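Local coordinates for 4-dehydrase (Streptomyces venezuelae, PDB 2PO3), which probably acts as a pyridoxal phosphate-dependent sugar aminotransferase in desosamine biosynthesis, binding its TDP-sugar product as an external aldimine with the cofactor, at residues D120-N125 with H288-L293. Sequence-based numbering, arbitrary orientation.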
loop_
_atom_site.group_PDB
_atom_site.type_symbol
_atom_site.label_atom_id
_atom_site.label_comp_id
_atom_site.label_asym_id
_atom_site.label_seq_id
_atom_site.Cartn_x
_atom_site.Cartn_y
_atom_site.Cartn_z
ATOM N N ASP A 120 17.982 25.119 -7.566
ATOM C CA ASP A 120 19.194 25.795 -7.929
ATOM C C ASP A 120 19.277 25.376 -9.401
ATOM O O ASP A 120 19.386 24.191 -9.713
ATOM C CB ASP A 120 20.403 25.223 -7.184
ATOM C CG ASP A 120 21.728 25.710 -7.725
ATOM O OD1 ASP A 120 21.884 26.178 -8.828
ATOM O OD2 ASP A 120 22.710 25.618 -6.867
ATOM N N PRO A 121 19.190 26.329 -10.315
ATOM C CA PRO A 121 19.231 25.996 -11.718
ATOM C C PRO A 121 20.434 25.113 -12.130
ATOM O O PRO A 121 20.429 24.388 -13.127
ATOM C CB PRO A 121 19.246 27.345 -12.451
ATOM C CG PRO A 121 19.664 28.411 -11.427
ATOM C CD PRO A 121 19.386 27.791 -10.066
ATOM N N ASP A 122 21.508 25.164 -11.371
ATOM C CA ASP A 122 22.694 24.397 -11.707
ATOM C C ASP A 122 22.657 22.961 -11.286
ATOM O O ASP A 122 23.486 22.160 -11.714
ATOM C CB ASP A 122 23.989 25.066 -11.193
ATOM C CG ASP A 122 24.274 26.433 -11.784
ATOM O OD1 ASP A 122 23.880 26.785 -12.889
ATOM O OD2 ASP A 122 24.978 27.211 -10.992
ATOM N N THR A 123 21.694 22.643 -10.444
ATOM C CA THR A 123 21.603 21.286 -9.962
ATOM C C THR A 123 20.264 20.631 -10.246
ATOM O O THR A 123 20.170 19.439 -10.545
ATOM C CB THR A 123 21.910 21.216 -8.456
ATOM O OG1 THR A 123 20.825 21.776 -7.724
ATOM C CG2 THR A 123 23.157 22.052 -8.177
ATOM N N GLY A 124 19.217 21.419 -10.136
ATOM C CA GLY A 124 17.888 20.911 -10.363
ATOM C C GLY A 124 17.229 20.560 -9.053
ATOM O O GLY A 124 16.048 20.166 -9.060
ATOM N N ASN A 125 18.020 20.703 -7.966
ATOM C CA ASN A 125 17.617 20.413 -6.585
ATOM C C ASN A 125 17.183 21.642 -5.786
ATOM O O ASN A 125 17.554 22.777 -6.097
ATOM C CB ASN A 125 18.718 19.645 -5.823
ATOM C CG ASN A 125 18.825 18.224 -6.323
ATOM O OD1 ASN A 125 17.796 17.686 -6.733
ATOM N ND2 ASN A 125 20.019 17.614 -6.319
ATOM N N HIS A 288 24.588 14.069 -14.848
ATOM C CA HIS A 288 24.335 13.679 -13.457
ATOM C C HIS A 288 25.598 13.526 -12.636
ATOM O O HIS A 288 25.611 13.810 -11.446
ATOM C CB HIS A 288 23.529 12.375 -13.370
ATOM C CG HIS A 288 22.175 12.398 -14.037
ATOM N ND1 HIS A 288 21.407 13.564 -14.129
ATOM C CD2 HIS A 288 21.455 11.373 -14.614
ATOM C CE1 HIS A 288 20.265 13.240 -14.749
ATOM N NE2 HIS A 288 20.263 11.926 -15.062
ATOM N N ASP A 289 26.651 13.048 -13.309
ATOM C CA ASP A 289 27.948 12.792 -12.703
ATOM C C ASP A 289 28.556 13.988 -11.973
ATOM O O ASP A 289 29.250 13.859 -10.950
ATOM C CB ASP A 289 28.905 12.161 -13.736
ATOM C CG ASP A 289 28.469 10.781 -14.162
ATOM O OD1 ASP A 289 27.625 10.119 -13.581
ATOM O OD2 ASP A 289 29.057 10.376 -15.258
ATOM N N ARG A 290 28.305 15.169 -12.512
ATOM C CA ARG A 290 28.829 16.354 -11.896
ATOM C C ARG A 290 28.430 16.474 -10.448
ATOM O O ARG A 290 29.155 17.099 -9.687
ATOM C CB ARG A 290 28.298 17.575 -12.612
ATOM C CG ARG A 290 29.154 18.800 -12.366
ATOM C CD ARG A 290 28.748 19.952 -13.267
ATOM N NE ARG A 290 28.082 21.062 -12.572
ATOM C CZ ARG A 290 27.036 21.785 -13.025
ATOM N NH1 ARG A 290 26.443 21.565 -14.208
ATOM N NH2 ARG A 290 26.562 22.767 -12.253
ATOM N N HIS A 291 27.265 15.881 -10.082
ATOM C CA HIS A 291 26.662 15.937 -8.718
ATOM C C HIS A 291 26.953 14.821 -7.737
ATOM O O HIS A 291 26.420 14.821 -6.620
ATOM C CB HIS A 291 25.138 16.245 -8.783
ATOM C CG HIS A 291 24.916 17.264 -9.872
ATOM N ND1 HIS A 291 25.046 18.629 -9.619
ATOM C CD2 HIS A 291 24.624 17.106 -11.200
ATOM C CE1 HIS A 291 24.811 19.263 -10.767
ATOM N NE2 HIS A 291 24.559 18.380 -11.728
ATOM N N GLY A 292 27.802 13.889 -8.151
ATOM C CA GLY A 292 28.134 12.781 -7.289
ATOM C C GLY A 292 27.749 11.542 -8.048
ATOM O O GLY A 292 27.138 11.624 -9.115
ATOM N N LEU A 293 28.132 10.409 -7.486
ATOM C CA LEU A 293 27.861 9.118 -8.062
ATOM C C LEU A 293 26.372 8.910 -8.290
ATOM O O LEU A 293 25.589 9.011 -7.353
ATOM C CB LEU A 293 28.494 8.078 -7.138
ATOM C CG LEU A 293 27.895 6.703 -7.223
ATOM C CD1 LEU A 293 28.628 5.880 -8.273
ATOM C CD2 LEU A 293 28.039 6.076 -5.841
HETATM O O HOH W 1 24.215 19.988 -14.282
#
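The turn that follows the edge strand 113-117 of the central mixed sheet meets the short 3-10 segment 288-291 through His291 and Arg290, a surface contact away from the ligand pocket. It illustrates how a carbonyl can be the meeting point of two loops distant in sequence. Asp122 O lies at the edge of the His291 imidazole, near its plane, 3.3 Å from His291 CE1, and meets the Arg290 guanidinium obliquely, 3.2 Å from Arg290 NH2. In the ring plane a water sits 3.0 Å from His291 NE2 and makes a weak bond to that carbonyl oxygen. Arg290 CB covers one face of the imidazole, and the chain, bent at chi3 (109°), carries the guanidinium round so that His291 CE1 stands 4.0 Å above the centre of its plane, while Asp122 CB touches the edge of the group 3.6 Å from Arg290 NH2. The facing turn combines an Asx turn, in which Asp122 N donates to Asp120 OD1, followed directly by an ST turn. In the latter Thr123 OG1, set between backbone N and carbonyl carbon (chi1 72°), accepts from Asn125 N at 3.0 Å, and the same rotation puts Thr123 CG2 4.1 Å from His291 CE1. A glycine here would probably leave Asn125 N without its hydroxyl acceptor and open a gap beside His291 CE1. The Arg150 side chain bonds both Thr123 O and His288 ND1.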